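Local coordinates for protein B-agarase (Saccharophagus degradans, PDB 4BQ2) that hydrolyses agarose as an exo-acting beta-agarase of glycoside hydrolase family 50, at residues Phe699-Ser704 against Gly719-Thr724; Ala674-Met679 against Thr726-Met731; Ser662-Leu667 against Gly713-Val718; Phe653-Met658 against Gly666-Ala671; Thr284-Ile289 against Leu408-Thr413. All blocks are in the same frame, centred on the assembly; numbering follows the deposited sequence.

Contact 1. Residues Phe699-Ser704 against Gly719-Thr724; sequences FQYMDS and GFVDVT. With GOL (glycerol), chain F.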
# COMPACT_ATOMS: atom_id res chain seq x y z
N PHE A 699 0.75 -8.09 0.54
CA PHE A 699 1.54 -7.18 1.36
C PHE A 699 0.86 -7.10 2.72
O PHE A 699 -0.24 -6.53 2.81
CB PHE A 699 1.56 -5.79 0.70
CG PHE A 699 2.52 -4.81 1.35
CD1 PHE A 699 2.17 -4.15 2.53
CD2 PHE A 699 3.77 -4.54 0.78
CE1 PHE A 699 3.05 -3.24 3.12
CE2 PHE A 699 4.67 -3.64 1.37
CZ PHE A 699 4.31 -2.99 2.56
N GLN A 700 1.42 -7.67 3.80
CA GLN A 700 2.78 -8.21 3.91
C GLN A 700 2.78 -9.39 4.91
O GLN A 700 1.73 -9.80 5.37
CB GLN A 700 3.70 -7.10 4.40
CG GLN A 700 3.17 -6.49 5.72
CD GLN A 700 4.00 -5.34 6.23
OE1 GLN A 700 4.93 -4.87 5.58
NE2 GLN A 700 3.66 -4.87 7.41
N TYR A 701 3.95 -9.90 5.28
CA TYR A 701 4.05 -11.09 6.14
C TYR A 701 3.49 -10.78 7.56
O TYR A 701 2.74 -11.57 8.11
CB TYR A 701 5.53 -11.50 6.22
CG TYR A 701 5.86 -12.76 7.00
CD1 TYR A 701 4.93 -13.77 7.22
CD2 TYR A 701 7.18 -12.97 7.44
CE1 TYR A 701 5.28 -14.92 7.93
CE2 TYR A 701 7.55 -14.14 8.09
CZ TYR A 701 6.60 -15.10 8.34
OH TYR A 701 7.00 -16.26 9.01
N MET A 702 3.91 -9.65 8.13
CA MET A 702 3.54 -9.33 9.53
C MET A 702 2.65 -8.10 9.56
O MET A 702 2.76 -7.28 8.66
CB MET A 702 4.80 -9.03 10.34
CG MET A 702 5.81 -10.18 10.33
SD MET A 702 7.42 -9.83 9.56
CE MET A 702 8.10 -8.46 10.49
N ASP A 703 1.82 -7.95 10.59
CA ASP A 703 1.12 -6.68 10.79
C ASP A 703 2.15 -5.60 10.91
O ASP A 703 3.25 -5.83 11.47
CB ASP A 703 0.29 -6.67 12.10
CG ASP A 703 -0.93 -7.56 12.04
OD1 ASP A 703 -1.46 -7.82 10.93
OD2 ASP A 703 -1.33 -8.04 13.13
N SER A 704 1.80 -4.40 10.47
CA SER A 704 2.56 -3.21 10.82
C SER A 704 2.35 -2.96 12.33
O SER A 704 1.29 -3.31 12.85
CB SER A 704 2.05 -1.97 10.08
OG SER A 704 1.79 -2.17 8.72
N GLY A 719 -1.04 -8.38 8.14
CA GLY A 719 -0.14 -9.55 8.30
C GLY A 719 -0.85 -10.88 8.11
O GLY A 719 -2.06 -10.99 8.33
N PHE A 720 -0.08 -11.89 7.68
CA PHE A 720 -0.45 -13.29 7.94
C PHE A 720 -0.11 -13.68 9.39
O PHE A 720 -0.66 -14.64 9.91
CB PHE A 720 0.24 -14.23 6.93
CG PHE A 720 -0.62 -14.55 5.74
CD1 PHE A 720 -1.08 -13.55 4.90
CD2 PHE A 720 -1.01 -15.88 5.50
CE1 PHE A 720 -1.88 -13.86 3.80
CE2 PHE A 720 -1.82 -16.18 4.41
CZ PHE A 720 -2.27 -15.17 3.56
N VAL A 721 0.76 -12.91 10.03
CA VAL A 721 1.04 -13.11 11.48
C VAL A 721 0.89 -11.79 12.19
O VAL A 721 1.10 -10.73 11.58
CB VAL A 721 2.45 -13.71 11.75
CG1 VAL A 721 2.63 -15.07 11.05
CG2 VAL A 721 3.59 -12.75 11.35
N ASP A 722 0.61 -11.84 13.49
CA ASP A 722 0.52 -10.61 14.28
C ASP A 722 1.87 -10.23 14.94
O ASP A 722 2.92 -10.83 14.62
CB ASP A 722 -0.67 -10.73 15.25
CG ASP A 722 -0.39 -11.63 16.44
OD1 ASP A 722 0.73 -12.20 16.60
OD2 ASP A 722 -1.35 -11.74 17.28
N VAL A 723 1.87 -9.23 15.83
CA VAL A 723 3.12 -8.73 16.44
C VAL A 723 3.82 -9.78 17.32
O VAL A 723 5.02 -9.69 17.57
CB VAL A 723 2.85 -7.42 17.24
CG1 VAL A 723 2.02 -7.73 18.47
CG2 VAL A 723 4.14 -6.70 17.62
N THR A 724 3.07 -10.78 17.78
CA THR A 724 3.63 -11.88 18.57
C THR A 724 4.15 -13.06 17.71
O THR A 724 4.52 -14.14 18.26
CB THR A 724 2.62 -12.41 19.60
OG1 THR A 724 1.58 -13.11 18.92
CG2 THR A 724 2.00 -11.25 20.40
C1 GOL F . -2.25 -5.06 17.83
O1 GOL F . -2.56 -5.68 19.10
C2 GOL F . -2.51 -5.89 16.55
O2 GOL F . -2.33 -5.08 15.35
C3 GOL F . -1.63 -7.15 16.50
O3 GOL F . -0.52 -7.18 15.55

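Contact 2. Residues Ala674-Met679 against Thr726-Met731; sequences ADRGEM and TPYQEM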
# COMPACT_ATOMS: atom_id res chain seq x y z
N ALA A 674 -12.40 -13.77 9.75
CA ALA A 674 -13.01 -14.73 8.79
C ALA A 674 -13.38 -14.06 7.48
O ALA A 674 -13.18 -14.64 6.39
CB ALA A 674 -14.23 -15.43 9.37
N ASP A 675 -13.95 -12.87 7.57
CA ASP A 675 -14.26 -12.12 6.35
C ASP A 675 -12.97 -11.74 5.60
O ASP A 675 -12.96 -11.72 4.36
CB ASP A 675 -15.10 -10.89 6.73
CG ASP A 675 -15.72 -10.17 5.50
OD1 ASP A 675 -16.16 -10.83 4.56
OD2 ASP A 675 -15.75 -8.93 5.49
N ARG A 676 -11.87 -11.47 6.32
CA ARG A 676 -10.58 -11.21 5.66
C ARG A 676 -10.23 -12.40 4.79
O ARG A 676 -9.82 -12.23 3.62
CB ARG A 676 -9.41 -11.05 6.64
CG ARG A 676 -9.24 -9.71 7.33
CD ARG A 676 -8.00 -9.87 8.23
NE ARG A 676 -6.72 -9.53 7.60
CZ ARG A 676 -5.52 -9.95 8.00
NH1 ARG A 676 -5.39 -10.77 9.04
NH2 ARG A 676 -4.42 -9.50 7.39
N GLY A 677 -10.43 -13.61 5.35
CA GLY A 677 -10.15 -14.86 4.62
C GLY A 677 -11.02 -15.04 3.39
O GLY A 677 -10.54 -15.39 2.28
N GLU A 678 -12.33 -14.80 3.55
CA GLU A 678 -13.22 -14.80 2.37
C GLU A 678 -12.83 -13.82 1.27
O GLU A 678 -12.77 -14.18 0.09
CB GLU A 678 -14.66 -14.55 2.81
CG GLU A 678 -15.22 -15.75 3.60
CD GLU A 678 -15.25 -17.03 2.78
OE1 GLU A 678 -15.52 -16.96 1.55
OE2 GLU A 678 -15.00 -18.14 3.34
N MET A 679 -12.52 -12.58 1.65
CA MET A 679 -12.11 -11.58 0.69
C MET A 679 -10.78 -11.93 0.01
O MET A 679 -10.59 -11.63 -1.17
CB MET A 679 -12.08 -10.21 1.34
CG MET A 679 -13.52 -9.76 1.76
SD MET A 679 -13.56 -8.15 2.56
CE MET A 679 -12.92 -7.03 1.31
N THR A 726 2.28 -14.77 15.71
CA THR A 726 1.24 -15.82 15.72
C THR A 726 0.42 -15.69 14.45
O THR A 726 -0.12 -14.61 14.18
CB THR A 726 0.30 -15.72 16.95
OG1 THR A 726 1.10 -15.82 18.15
CG2 THR A 726 -0.72 -16.88 16.98
N PRO A 727 0.27 -16.80 13.71
CA PRO A 727 -0.47 -16.69 12.45
C PRO A 727 -1.94 -16.40 12.67
O PRO A 727 -2.53 -16.92 13.61
CB PRO A 727 -0.36 -18.09 11.87
CG PRO A 727 0.97 -18.57 12.38
CD PRO A 727 0.98 -18.08 13.81
N TYR A 728 -2.54 -15.59 11.79
CA TYR A 728 -3.99 -15.54 11.70
C TYR A 728 -4.42 -16.79 10.99
O TYR A 728 -4.19 -16.91 9.78
CB TYR A 728 -4.43 -14.35 10.88
CG TYR A 728 -4.12 -13.03 11.53
CD1 TYR A 728 -4.98 -12.51 12.51
CD2 TYR A 728 -2.96 -12.31 11.21
CE1 TYR A 728 -4.72 -11.28 13.11
CE2 TYR A 728 -2.68 -11.08 11.83
CZ TYR A 728 -3.58 -10.58 12.77
OH TYR A 728 -3.36 -9.38 13.41
N GLN A 729 -5.04 -17.73 11.70
CA GLN A 729 -5.45 -18.99 11.08
C GLN A 729 -6.44 -18.82 9.96
O GLN A 729 -6.47 -19.62 9.02
CB GLN A 729 -6.01 -19.99 12.11
CG GLN A 729 -4.94 -20.58 13.04
CD GLN A 729 -3.97 -21.57 12.36
OE1 GLN A 729 -4.23 -22.07 11.25
NE2 GLN A 729 -2.85 -21.84 13.03
N GLU A 730 -7.29 -17.79 10.04
CA GLU A 730 -8.24 -17.49 8.93
C GLU A 730 -7.48 -17.20 7.63
O GLU A 730 -7.95 -17.54 6.55
CB GLU A 730 -9.15 -16.29 9.29
CG GLU A 730 -9.99 -16.55 10.55
CD GLU A 730 -9.26 -16.24 11.85
OE1 GLU A 730 -8.03 -15.96 11.85
OE2 GLU A 730 -9.92 -16.27 12.91
N MET A 731 -6.32 -16.56 7.74
CA MET A 731 -5.55 -16.20 6.53
C MET A 731 -4.81 -17.45 6.01
O MET A 731 -4.78 -17.72 4.78
CB MET A 731 -4.57 -15.05 6.83
CG MET A 731 -5.23 -13.68 7.08
SD MET A 731 -6.56 -13.25 5.91
CE MET A 731 -5.67 -13.34 4.38

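Contact 3. Residues Ser662-Leu667 against Gly713-Val718; sequences SYHPGL and GENYNV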
# COMPACT_ATOMS: atom_id res chain seq x y z
N SER A 662 -6.15 -3.77 16.01
CA SER A 662 -5.61 -2.69 15.18
C SER A 662 -6.50 -1.45 15.15
O SER A 662 -7.70 -1.55 15.12
CB SER A 662 -5.37 -3.16 13.73
OG SER A 662 -4.64 -2.17 13.03
N TYR A 663 -5.89 -0.28 15.05
CA TYR A 663 -6.65 0.95 14.84
C TYR A 663 -7.01 1.20 13.38
O TYR A 663 -7.74 2.13 13.09
CB TYR A 663 -5.84 2.14 15.31
CG TYR A 663 -5.34 2.01 16.74
CD1 TYR A 663 -6.18 1.56 17.75
CD2 TYR A 663 -4.03 2.37 17.07
CE1 TYR A 663 -5.75 1.47 19.06
CE2 TYR A 663 -3.58 2.26 18.38
CZ TYR A 663 -4.44 1.81 19.37
OH TYR A 663 -3.99 1.69 20.68
N HIS A 664 -6.46 0.40 12.48
CA HIS A 664 -6.60 0.65 11.05
C HIS A 664 -6.49 -0.68 10.36
O HIS A 664 -5.52 -1.43 10.58
CB HIS A 664 -5.47 1.57 10.58
CG HIS A 664 -5.74 2.26 9.27
ND1 HIS A 664 -6.23 1.60 8.16
CD2 HIS A 664 -5.54 3.54 8.89
CE1 HIS A 664 -6.38 2.47 7.17
NE2 HIS A 664 -5.96 3.65 7.59
N PRO A 665 -7.50 -1.02 9.56
CA PRO A 665 -7.49 -2.29 8.86
C PRO A 665 -6.46 -2.35 7.73
O PRO A 665 -5.94 -3.43 7.45
CB PRO A 665 -8.90 -2.43 8.33
CG PRO A 665 -9.56 -1.11 8.48
CD PRO A 665 -8.71 -0.22 9.30
N GLY A 666 -6.10 -1.20 7.17
CA GLY A 666 -5.30 -1.14 5.95
C GLY A 666 -6.09 -0.52 4.79
O GLY A 666 -7.08 0.16 5.01
N LEU A 667 -5.68 -0.78 3.55
CA LEU A 667 -6.35 -0.19 2.37
C LEU A 667 -7.73 -0.77 2.00
O LEU A 667 -8.63 -0.08 1.50
CB LEU A 667 -5.39 -0.19 1.15
CG LEU A 667 -4.21 0.77 1.40
CD1 LEU A 667 -3.08 0.60 0.40
CD2 LEU A 667 -4.68 2.24 1.43
N GLY A 713 4.26 5.66 9.40
CA GLY A 713 3.10 5.56 10.30
C GLY A 713 2.00 4.60 9.87
O GLY A 713 0.98 4.49 10.56
N GLU A 714 2.15 3.91 8.74
CA GLU A 714 1.17 2.86 8.44
C GLU A 714 1.12 1.89 9.64
O GLU A 714 2.18 1.43 10.13
CB GLU A 714 1.53 2.08 7.16
CG GLU A 714 1.36 2.87 5.86
CD GLU A 714 1.65 2.04 4.62
OE1 GLU A 714 1.84 0.80 4.74
OE2 GLU A 714 1.66 2.63 3.50
N ASN A 715 -0.10 1.60 10.09
CA ASN A 715 -0.36 0.85 11.32
C ASN A 715 -1.43 -0.19 11.09
O ASN A 715 -2.39 -0.28 11.86
CB ASN A 715 -0.74 1.81 12.49
CG ASN A 715 -2.02 2.63 12.22
OD1 ASN A 715 -2.46 2.78 11.08
ND2 ASN A 715 -2.62 3.15 13.30
N TYR A 716 -1.28 -0.98 10.02
CA TYR A 716 -2.36 -1.80 9.50
C TYR A 716 -2.39 -3.28 9.90
O TYR A 716 -1.34 -3.90 10.09
CB TYR A 716 -2.26 -1.80 7.95
CG TYR A 716 -2.28 -0.46 7.22
CD1 TYR A 716 -2.91 0.67 7.77
CD2 TYR A 716 -1.72 -0.34 5.94
CE1 TYR A 716 -2.94 1.88 7.10
CE2 TYR A 716 -1.78 0.86 5.23
CZ TYR A 716 -2.39 1.96 5.80
OH TYR A 716 -2.44 3.16 5.10
N ASN A 717 -3.58 -3.87 9.90
CA ASN A 717 -3.75 -5.32 10.06
C ASN A 717 -3.60 -5.99 8.72
O ASN A 717 -4.57 -6.45 8.15
CB ASN A 717 -5.10 -5.68 10.69
CG ASN A 717 -5.37 -7.19 10.72
OD1 ASN A 717 -4.42 -8.03 10.88
ND2 ASN A 717 -6.60 -7.56 10.52
N VAL A 718 -2.37 -6.09 8.23
CA VAL A 718 -2.14 -6.60 6.90
C VAL A 718 -1.25 -7.84 6.93
O VAL A 718 -0.81 -8.31 5.88
CB VAL A 718 -1.61 -5.50 5.96
CG1 VAL A 718 -2.69 -4.44 5.78
CG2 VAL A 718 -0.32 -4.87 6.48
O HOH W 1 -3.11 0.16 14.54

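Contact 4. Residues Phe653-Met658 against Gly666-Ala671; sequences FHIGAM and GLIHAA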
# COMPACT_ATOMS: atom_id res chain seq x y z
N PHE A 653 -1.32 -6.75 -2.68
CA PHE A 653 -2.72 -6.52 -2.31
C PHE A 653 -2.81 -6.89 -0.84
O PHE A 653 -1.88 -7.52 -0.28
CB PHE A 653 -3.71 -7.36 -3.14
CG PHE A 653 -3.72 -8.85 -2.81
CD1 PHE A 653 -2.68 -9.68 -3.24
CD2 PHE A 653 -4.81 -9.43 -2.15
CE1 PHE A 653 -2.70 -11.05 -2.96
CE2 PHE A 653 -4.85 -10.81 -1.88
CZ PHE A 653 -3.78 -11.62 -2.28
N HIS A 654 -3.91 -6.52 -0.22
CA HIS A 654 -4.20 -6.95 1.15
C HIS A 654 -5.64 -6.67 1.56
O HIS A 654 -6.32 -5.92 0.88
CB HIS A 654 -3.18 -6.45 2.21
CG HIS A 654 -3.10 -4.95 2.41
ND1 HIS A 654 -4.20 -4.10 2.51
CD2 HIS A 654 -2.02 -4.17 2.62
CE1 HIS A 654 -3.79 -2.87 2.73
NE2 HIS A 654 -2.47 -2.88 2.79
N ILE A 655 -6.09 -7.31 2.65
CA ILE A 655 -7.38 -6.97 3.30
C ILE A 655 -7.13 -7.06 4.80
O ILE A 655 -6.50 -8.01 5.26
CB ILE A 655 -8.48 -7.98 2.92
CG1 ILE A 655 -8.70 -8.00 1.40
CG2 ILE A 655 -9.81 -7.65 3.61
CD1 ILE A 655 -8.10 -9.21 0.69
N GLY A 656 -7.56 -6.06 5.57
CA GLY A 656 -7.42 -6.11 7.04
C GLY A 656 -8.74 -6.00 7.77
O GLY A 656 -9.81 -5.78 7.16
N ALA A 657 -8.69 -6.13 9.10
CA ALA A 657 -9.91 -6.05 9.92
C ALA A 657 -9.53 -5.37 11.23
O ALA A 657 -8.34 -5.14 11.48
CB ALA A 657 -10.46 -7.46 10.17
N MET A 658 -10.53 -5.08 12.06
CA MET A 658 -10.30 -4.32 13.30
C MET A 658 -10.66 -5.11 14.55
O MET A 658 -10.78 -4.53 15.65
CB MET A 658 -11.10 -3.01 13.23
CG MET A 658 -10.81 -2.21 11.96
SD MET A 658 -11.86 -0.78 11.74
CE MET A 658 -11.09 0.31 12.95
N GLY A 666 -6.10 -1.20 7.17
CA GLY A 666 -5.30 -1.14 5.95
C GLY A 666 -6.09 -0.52 4.79
O GLY A 666 -7.08 0.16 5.01
N LEU A 667 -5.68 -0.78 3.55
CA LEU A 667 -6.35 -0.19 2.37
C LEU A 667 -7.73 -0.77 2.00
O LEU A 667 -8.63 -0.08 1.50
CB LEU A 667 -5.39 -0.19 1.15
CG LEU A 667 -4.21 0.77 1.40
CD1 LEU A 667 -3.08 0.60 0.40
CD2 LEU A 667 -4.68 2.24 1.43
N ILE A 668 -7.91 -2.05 2.24
CA ILE A 668 -9.13 -2.74 1.89
C ILE A 668 -9.60 -3.42 3.17
O ILE A 668 -8.77 -3.96 3.92
CB ILE A 668 -8.93 -3.76 0.74
CG1 ILE A 668 -8.57 -3.03 -0.58
CG2 ILE A 668 -10.17 -4.66 0.63
CD1 ILE A 668 -9.70 -2.16 -1.21
N HIS A 669 -10.89 -3.34 3.45
CA HIS A 669 -11.43 -3.62 4.80
C HIS A 669 -12.41 -4.80 4.80
O HIS A 669 -13.28 -4.90 3.92
CB HIS A 669 -12.16 -2.37 5.37
CG HIS A 669 -11.33 -1.12 5.44
ND1 HIS A 669 -11.85 0.10 5.81
CD2 HIS A 669 -10.01 -0.90 5.17
CE1 HIS A 669 -10.90 1.01 5.79
NE2 HIS A 669 -9.77 0.43 5.40
N ALA A 670 -12.28 -5.66 5.81
CA ALA A 670 -13.17 -6.78 6.05
C ALA A 670 -13.83 -6.59 7.41
O ALA A 670 -13.36 -5.79 8.23
CB ALA A 670 -12.39 -8.09 6.03
N ALA A 671 -14.88 -7.37 7.64
CA ALA A 671 -15.73 -7.24 8.84
C ALA A 671 -15.13 -7.95 10.03
O ALA A 671 -15.53 -7.68 11.17
CB ALA A 671 -17.11 -7.80 8.56
O HOH W 2 -13.07 -5.17 11.18

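Contact 5. Residues Thr284-Ile289 against Leu408-Thr413; sequences TGLDII and LNWGFT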
# COMPACT_ATOMS: atom_id res chain seq x y z
N THR A 284 2.74 -17.31 -5.87
CA THR A 284 1.99 -16.83 -4.73
C THR A 284 2.96 -16.67 -3.58
O THR A 284 3.98 -17.36 -3.53
CB THR A 284 0.86 -17.81 -4.35
OG1 THR A 284 1.45 -19.08 -3.99
CG2 THR A 284 -0.15 -17.98 -5.54
N GLY A 285 2.66 -15.74 -2.68
CA GLY A 285 3.53 -15.53 -1.51
C GLY A 285 3.34 -14.14 -0.91
O GLY A 285 2.41 -13.40 -1.29
N LEU A 286 4.22 -13.80 0.04
CA LEU A 286 4.08 -12.57 0.80
C LEU A 286 5.26 -11.66 0.63
O LEU A 286 6.40 -12.13 0.40
CB LEU A 286 3.94 -12.87 2.32
CG LEU A 286 2.98 -14.04 2.66
CD1 LEU A 286 2.93 -14.27 4.17
CD2 LEU A 286 1.55 -13.92 2.08
N ASP A 287 5.00 -10.37 0.76
CA ASP A 287 6.04 -9.36 0.67
C ASP A 287 6.57 -9.04 2.06
O ASP A 287 5.87 -9.27 3.05
CB ASP A 287 5.45 -8.07 0.10
CG ASP A 287 4.90 -8.25 -1.30
OD1 ASP A 287 5.55 -8.93 -2.11
OD2 ASP A 287 3.83 -7.68 -1.59
N ILE A 288 7.76 -8.43 2.12
CA ILE A 288 8.34 -7.91 3.39
C ILE A 288 8.62 -9.07 4.34
O ILE A 288 8.07 -9.16 5.47
CB ILE A 288 7.50 -6.81 4.08
CG1 ILE A 288 7.07 -5.72 3.07
CG2 ILE A 288 8.30 -6.21 5.25
CD1 ILE A 288 8.12 -4.63 2.82
N ILE A 289 9.46 -9.97 3.87
CA ILE A 289 9.89 -11.11 4.67
C ILE A 289 11.27 -10.74 5.18
O ILE A 289 12.33 -11.26 4.74
CB ILE A 289 9.82 -12.42 3.86
CG1 ILE A 289 8.37 -12.68 3.41
CG2 ILE A 289 10.29 -13.60 4.73
CD1 ILE A 289 8.25 -13.90 2.52
N LEU A 408 5.79 -23.18 2.79
CA LEU A 408 5.57 -24.52 2.20
C LEU A 408 4.31 -25.21 2.71
O LEU A 408 3.54 -25.80 1.93
CB LEU A 408 6.81 -25.42 2.38
CG LEU A 408 8.07 -24.92 1.68
CD1 LEU A 408 9.23 -25.81 2.08
CD2 LEU A 408 7.86 -24.92 0.16
N ASN A 409 4.07 -25.16 4.01
CA ASN A 409 2.82 -25.73 4.54
C ASN A 409 1.59 -25.00 3.99
O ASN A 409 0.56 -25.62 3.67
CB ASN A 409 2.80 -25.73 6.09
CG ASN A 409 1.51 -26.33 6.66
OD1 ASN A 409 0.56 -25.61 6.97
ND2 ASN A 409 1.45 -27.66 6.73
N TRP A 410 1.72 -23.68 3.86
CA TRP A 410 0.58 -22.84 3.49
C TRP A 410 0.37 -22.86 1.98
O TRP A 410 -0.61 -22.31 1.48
CB TRP A 410 0.83 -21.39 3.95
CG TRP A 410 0.96 -21.23 5.45
CD1 TRP A 410 0.67 -22.16 6.42
CD2 TRP A 410 1.37 -20.05 6.10
NE1 TRP A 410 0.90 -21.60 7.67
CE2 TRP A 410 1.34 -20.31 7.49
CE3 TRP A 410 1.78 -18.78 5.65
CZ2 TRP A 410 1.71 -19.35 8.43
CZ3 TRP A 410 2.17 -17.82 6.59
CH2 TRP A 410 2.09 -18.11 7.97
N GLY A 411 1.32 -23.49 1.28
CA GLY A 411 1.19 -23.77 -0.15
C GLY A 411 1.70 -22.68 -1.08
O GLY A 411 1.53 -22.76 -2.31
N PHE A 412 2.37 -21.68 -0.51
CA PHE A 412 2.88 -20.59 -1.33
C PHE A 412 4.02 -21.06 -2.17
O PHE A 412 4.84 -21.87 -1.71
CB PHE A 412 3.33 -19.45 -0.46
CG PHE A 412 2.20 -18.64 0.11
CD1 PHE A 412 1.32 -17.99 -0.74
CD2 PHE A 412 2.03 -18.53 1.50
CE1 PHE A 412 0.26 -17.21 -0.24
CE2 PHE A 412 0.99 -17.75 2.00
CZ PHE A 412 0.10 -17.11 1.14
N THR A 413 4.10 -20.56 -3.40
CA THR A 413 5.11 -21.06 -4.30
C THR A 413 6.37 -20.18 -4.26
O THR A 413 7.38 -20.51 -4.90
CB THR A 413 4.58 -21.16 -5.73
OG1 THR A 413 4.15 -19.88 -6.16
CG2 THR A 413 3.41 -22.16 -5.85

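Contact 1. Residues Phe699-Ser704 against Gly719-Thr724
The long loop that follows barrel strand 693-699 folds back on itself where Met702 meets Val721 in a single beta bridge. Tyr701 O accepts from Val721 N at 3.1 Å and, more weakly, from Phe720 N, while Asp703 N returns a bond to Val721 O at 3.0 Å. The carboxylate of Asp703 completes the clasp. Its OD1 is met on the anti side by Gly719 N at 2.9 Å, and its OD2 takes a bond from glycerol O3 at 2.7 Å as well as pairing with Tyr728 OH. A chi1 of -71° sets Asp703 CG beside its own backbone N, bringing the carboxylate to the returning chain. Beside the bridge, Met702 CG lies alongside Val721 CG2, 3.5 Å away, and Tyr701 CE1 approaches Val721 CG1 obliquely at 4.1 Å. The Tyr701 hydroxyl reaches Thr403 and Arg406 of helix 394-410. The peptide before Gln700 is cis, and a non-proline cis peptide at the end of the last barrel strand is typical of clan GH-A (beta/alpha)8 glycosidases.

Contact 2. Residues Ala674-Met679 against Thr726-Met731
Gly677 and Met731 bring the backbones of helices 673-688 and 729-739 together, with 5.2 Å between their CA atoms. Beside this helix-helix approach Arg676 and Tyr728 form a cation-pi pair, Tyr728, whose hydroxyl bonds Asp703, being the N-cap residue of the second helix. The guanidinium stands almost upright on the ring, their planes 84° apart. NH1 hangs above the centre of one ring face, 3.6 Å from Tyr728 CG, and Arg676 CZ lies 4.8 Å from the ring centroid. A bend in the arginine chain at chi3 (89°) swings the group into this position. Two further bonds fix its rotation: NE donates to Ile655 O and NH2 to Gly719 O, so the group ties two loops to the helix pair. Met731 closes over one face of the guanidinium, its chain crossing the arginine at about a right angle with CG 3.5 Å from Arg676 NH1. Its sulfur turns back to the first helix, where SD is 3.7 Å from Arg676 CB and 3.9 Å from Gly677 N. The lack of a side chain at Gly677 lets its CA come within 4.0 Å of Glu730 O. At the partly exposed border of the contact, Glu730 CG packs 3.8 Å from Ala674 N.

Contact 3. Residues Ser662-Leu667 against Gly713-Val718
His664 and Tyr716 run alongside each other in the same direction, in an edge-to-face pair with centroids 4.5 Å apart and planes at 51°. Tyr716 CE1 is directed over the centre of the imidazole, while one face of the tyrosine ring carries Gly666 CA in a CH-pi contact, 3.3 Å from Tyr716 CG. The imidazole is held in place because ND1 accepts from Gly666 N at 3.0 Å, consistent with a proton on NE2, which bonds weakly to Trp154 O. Asn715 crosses His664 at about a right angle, bringing OD1 to 3.3 Å from His664 CB; this buried oxygen has no polar partner in the model, whereas ND2 bonds Ser140 O. Two donors grip His664 O: Asn717 N at 3.2 Å in the carbonyl plane, and Ser662 OG at 2.7 Å from above it. A water bridges Tyr663 N and Asn715 O. The loop after strand 648-652 abuts strand 150-155 of the carbohydrate-binding-like domain through His664 and Pro665, while the 713-718 loop, which follows strand 693-699, reaches Arg139 and Ser140.

Contact 4. Residues Phe653-Met658 against Gly666-Ala671
Gly656 and His669 form one parallel bridge: Gly656 N donates to Ile668 O at 2.9 Å, and Gly656 O receives Ala670 N at 2.8 Å. Beside it, Ile655 splits its two branches over the opposing chain, CG1 lying 3.7 Å from Ile668 CG2 and CG2 3.6 Å from Ala670 CB. His654, with its ring between backbone N and carbonyl carbon (chi1 64°), turns an edge to the backbone N of Leu667, and His654 CE1 also lies 3.5 Å from Leu667 CB; neither His654 ND1 nor Ile668 N has a partner in the model. Beyond the bridge, a water joins the two chains, accepting from Met658 N and donating to Ala670 O. Within the second segment, His669 NE2 reaches back to Gly666 O at 2.7 Å, nearly in its ring plane, and so braces the bend. Gln85 holds His669 N and Leu667 O. The paired segments thus lie between helix 673-688, touched by Ile668 and Ala670, and strands 97-104 and 150-155, against which His669 packs.

Contact 5. Residues Thr284-Ile289 against Leu408-Thr413
Phe412 lays its ring against Gly285, CD1 coming 3.3 Å from Gly285 N, with part of one face over the glycine backbone. It sits just beyond helix 394-410, which ends in a Schellman motif at Gly411, so the contact joins the turn after this helix to barrel strand 280-287. Gly285 adopts backbone angles that practically only glycine can. Leu286 crosses the phenylalanine at about a right angle and touches its far end, CD2 lying 3.6 Å from Phe412 CZ. The other methyl, CD1, meets the edge of the Trp410 indole, 4.4 Å from CZ3. Helix 729-739 packs on both aromatic residues, through Ala735 and Asn739 on Phe412 and Val732 and Lys736 on Trp410. At the other end, the two threonines exchange bonds. Thr284 N donates to Thr413 OG1 at 2.9 Å with an angle of 157° at the hydrogen, and that hydroxyl in turn donates to Phe282 O. Both hydroxyls sit between the backbone N and carbonyl carbon of their own residues (chi1 61° and 59°), which turns each to the facing chain. Thr284 OG1 also pairs with Asn739 OD1, and Thr284 O with Ser414 OG. In return, Thr413 N donates to Thr284 OG1 at 3.1 Å and, weakly, to Thr284 O at 3.2 Å.

Contact 5 closes first along the chain, followed by contact 4; contacts 3 and 1 interleave their segments, and contact 1 falls within the span of contact 2. Contacts 3 and 4 lie closest, with centres 8 Å apart, and share Gly666 and Leu667; contacts 3 and 5 are the most distant, at 21 Å. Strands 280-287, 693-699 and 648-652 are consecutive in one parallel part of the barrel sheet, and lead into contacts 5, 1 and 4. Contact 2 ties helices 673-688 and 729-739 beside them. Arg676, Asp703 and Asn717 link neighbouring contacts. Contacts 3 and 4 bring the barrel loops against the carbohydrate-binding-like domain, whereas the others join strands, loops and helices of the barrel itself.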